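PDB 3BHW: BREX protein BrxA from Magnetospirillum magneticum, which probably takes part in a type 1 BREX system, which protects bacteria against double-stranded DNA phage by blocking phage DNA replication. Local coordinates for residues R23-L28 with N65-M70. Residues are numbered along the deposited sequence; the frame is centred on the assembly and turned at random. Where two conformers were deposited one is given.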
loop_
_atom_site.group_PDB
_atom_site.type_symbol
_atom_site.label_atom_id
_atom_site.label_comp_id
_atom_site.label_asym_id
_atom_site.label_seq_id
_atom_site.Cartn_x
_atom_site.Cartn_y
_atom_site.Cartn_z
ATOM N N ARG A 23 -8.583 9.299 2.396
ATOM C CA ARG A 23 -8.582 10.711 2.806
ATOM C C ARG A 23 -9.539 10.940 3.957
ATOM O O ARG A 23 -9.286 11.752 4.841
ATOM C CB ARG A 23 -9.031 11.598 1.672
ATOM C CG ARG A 23 -8.070 11.649 0.442
ATOM C CD ARG A 23 -8.285 12.977 -0.233
ATOM N NE ARG A 23 -7.606 13.183 -1.515
ATOM C CZ ARG A 23 -6.490 13.909 -1.665
ATOM N NH1 ARG A 23 -5.879 14.402 -0.601
ATOM N NH2 ARG A 23 -5.966 14.138 -2.870
ATOM N N ILE A 24 -10.644 10.205 3.949
ATOM C CA ILE A 24 -11.675 10.402 4.952
ATOM C C ILE A 24 -11.149 9.810 6.254
ATOM O O ILE A 24 -11.293 10.411 7.317
ATOM C CB ILE A 24 -13.052 9.777 4.576
ATOM C CG1 ILE A 24 -13.697 10.593 3.439
ATOM C CG2 ILE A 24 -13.974 9.784 5.791
ATOM C CD1 ILE A 24 -14.713 9.846 2.630
ATOM N N ILE A 25 -10.462 8.680 6.145
ATOM C CA ILE A 25 -9.934 7.984 7.322
ATOM C C ILE A 25 -8.806 8.803 7.929
ATOM O O ILE A 25 -8.730 8.970 9.154
ATOM C CB ILE A 25 -9.530 6.506 6.978
ATOM C CG1 ILE A 25 -10.789 5.638 6.745
ATOM C CG2 ILE A 25 -8.689 5.867 8.103
ATOM C CD1 ILE A 25 -10.601 4.455 5.798
ATOM N N ALA A 26 -7.947 9.364 7.066
ATOM C CA ALA A 26 -6.894 10.293 7.491
ATOM C C ALA A 26 -7.457 11.516 8.218
ATOM O O ALA A 26 -6.877 11.965 9.211
ATOM C CB ALA A 26 -6.043 10.719 6.306
ATOM N N GLY A 27 -8.591 12.048 7.754
ATOM C CA GLY A 27 -9.316 13.087 8.500
ATOM C C GLY A 27 -9.674 12.674 9.917
ATOM O O GLY A 27 -9.439 13.422 10.866
ATOM N N LEU A 28 -10.245 11.481 10.043
ATOM C CA LEU A 28 -10.652 10.949 11.330
ATOM C C LEU A 28 -9.461 10.738 12.223
ATOM O O LEU A 28 -9.560 10.906 13.445
ATOM C CB LEU A 28 -11.401 9.636 11.169
ATOM C CG LEU A 28 -12.866 9.796 10.757
ATOM C CD1 LEU A 28 -13.348 8.514 10.096
ATOM C CD2 LEU A 28 -13.696 10.133 11.981
ATOM N N ASN A 65 -5.493 0.695 9.500
ATOM C CA ASN A 65 -4.297 0.007 9.973
ATOM C C ASN A 65 -3.098 0.435 9.140
ATOM O O ASN A 65 -1.990 0.685 9.674
ATOM C CB ASN A 65 -4.470 -1.508 9.958
ATOM C CG ASN A 65 -5.376 -1.997 11.049
ATOM O OD1 ASN A 65 -5.939 -3.092 10.959
ATOM N ND2 ASN A 65 -5.560 -1.180 12.064
ATOM N N ARG A 66 -3.285 0.436 7.823
ATOM C CA ARG A 66 -2.225 1.042 6.957
ATOM C C ARG A 66 -1.724 2.450 7.400
ATOM O O ARG A 66 -0.536 2.627 7.684
ATOM C CB ARG A 66 -2.667 1.102 5.522
ATOM C CG ARG A 66 -2.608 -0.237 4.809
ATOM C CD ARG A 66 -3.081 -0.087 3.374
ATOM N NE ARG A 66 -2.976 -1.316 2.589
ATOM C CZ ARG A 66 -3.763 -1.671 1.577
ATOM N NH1 ARG A 66 -4.778 -0.893 1.178
ATOM N NH2 ARG A 66 -3.530 -2.808 0.951
ATOM N N LEU A 67 -2.653 3.414 7.511
ATOM C CA LEU A 67 -2.257 4.779 7.878
ATOM C C LEU A 67 -1.672 4.860 9.285
ATOM O O LEU A 67 -0.774 5.682 9.511
ATOM C CB LEU A 67 -3.391 5.795 7.712
ATOM C CG LEU A 67 -3.894 6.006 6.296
ATOM C CD1 LEU A 67 -5.230 6.724 6.408
ATOM C CD2 LEU A 67 -2.943 6.888 5.480
ATOM N N GLU A 68 -2.090 3.978 10.185
ATOM C CA GLU A 68 -1.608 4.072 11.573
ATOM C C GLU A 68 -0.199 3.504 11.766
ATOM O O GLU A 68 0.360 3.582 12.855
ATOM C CB GLU A 68 -2.590 3.454 12.559
ATOM C CG GLU A 68 -2.651 1.970 12.531
ATOM C CD GLU A 68 -3.243 1.417 13.812
ATOM O OE1 GLU A 68 -3.932 2.193 14.517
ATOM O OE2 GLU A 68 -3.010 0.221 14.100
ATOM N N THR A 69 0.385 2.955 10.701
ATOM C CA THR A 69 1.826 2.676 10.733
ATOM C C THR A 69 2.649 3.975 10.615
ATOM O O THR A 69 3.854 3.943 10.883
ATOM C CB THR A 69 2.302 1.674 9.613
ATOM O OG1 THR A 69 2.128 2.240 8.323
ATOM C CG2 THR A 69 1.595 0.328 9.630
ATOM N N MET A 70 1.994 5.092 10.264
ATOM C CA MET A 70 2.644 6.382 9.968
ATOM C C MET A 70 2.050 7.416 10.920
ATOM O O MET A 70 1.168 7.094 11.724
ATOM C CB MET A 70 2.407 6.841 8.534
ATOM C CG MET A 70 3.039 5.975 7.481
ATOM S SD MET A 70 4.839 5.686 7.626
ATOM C CE MET A 70 5.090 5.021 5.985
#
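Leu-67 reaches helix 19-31 through a single methyl, CD1, which meets the helix where Ile-25 and Ala-26 adjoin. Three approaches define the site: CD1 of Leu-67 lies 3.9 Å from CG2 of Ile-25, 4.1 Å from CB of Ala-26 and 3.8 Å from the backbone N of Ala-26. The last of these is plain van der Waals contact, and no hydrogen bond crosses between the segments. In Leu-67, chi1 of -64° (CG anti to its own carbonyl carbon) and chi2 of 164° together place CD1; in Ile-25 it is the CG2 branch, anti to the backbone N, that meets it. The short side chain of Ala-26 is consistent with the close approach of Leu-67 to the helix backbone, with the CA atoms of these two residues 7.2 Å apart. All three residues are buried, yet only 97 Å² is lost between the segments, both sides summed, in keeping with CD1 being the one side-chain atom of Leu-67 within 4.2 Å of the other segment.

Leu-67, in the last turn of helix 57-67, begins a type I turn to Met-70, whose N bonds to Leu-67 O at 2.9 Å. One residue earlier, Arg-66 O accepts two donors from Thr-69: the backbone N at 3.2 Å and OG1 at 2.8 Å, the latter nearly in line with the carbonyl (C=O...OG1 164°). These bonds hold the turn from Arg-66 to Met-70 together. Leu-67 O also receives Trp-75 NE1, tying the turn to the next helix.

That helix, 72-80, completes the apolar cluster and packs against both partners, since Leu-74 and Val-78 touch Leu-67, and Val-78 and Arg-79 touch Ala-26. Ile-25 packs further on Met-63 and Arg-64 of helix 57-67, extending the 19-31/57-67 interface in this all-helical protein of the BrxA family.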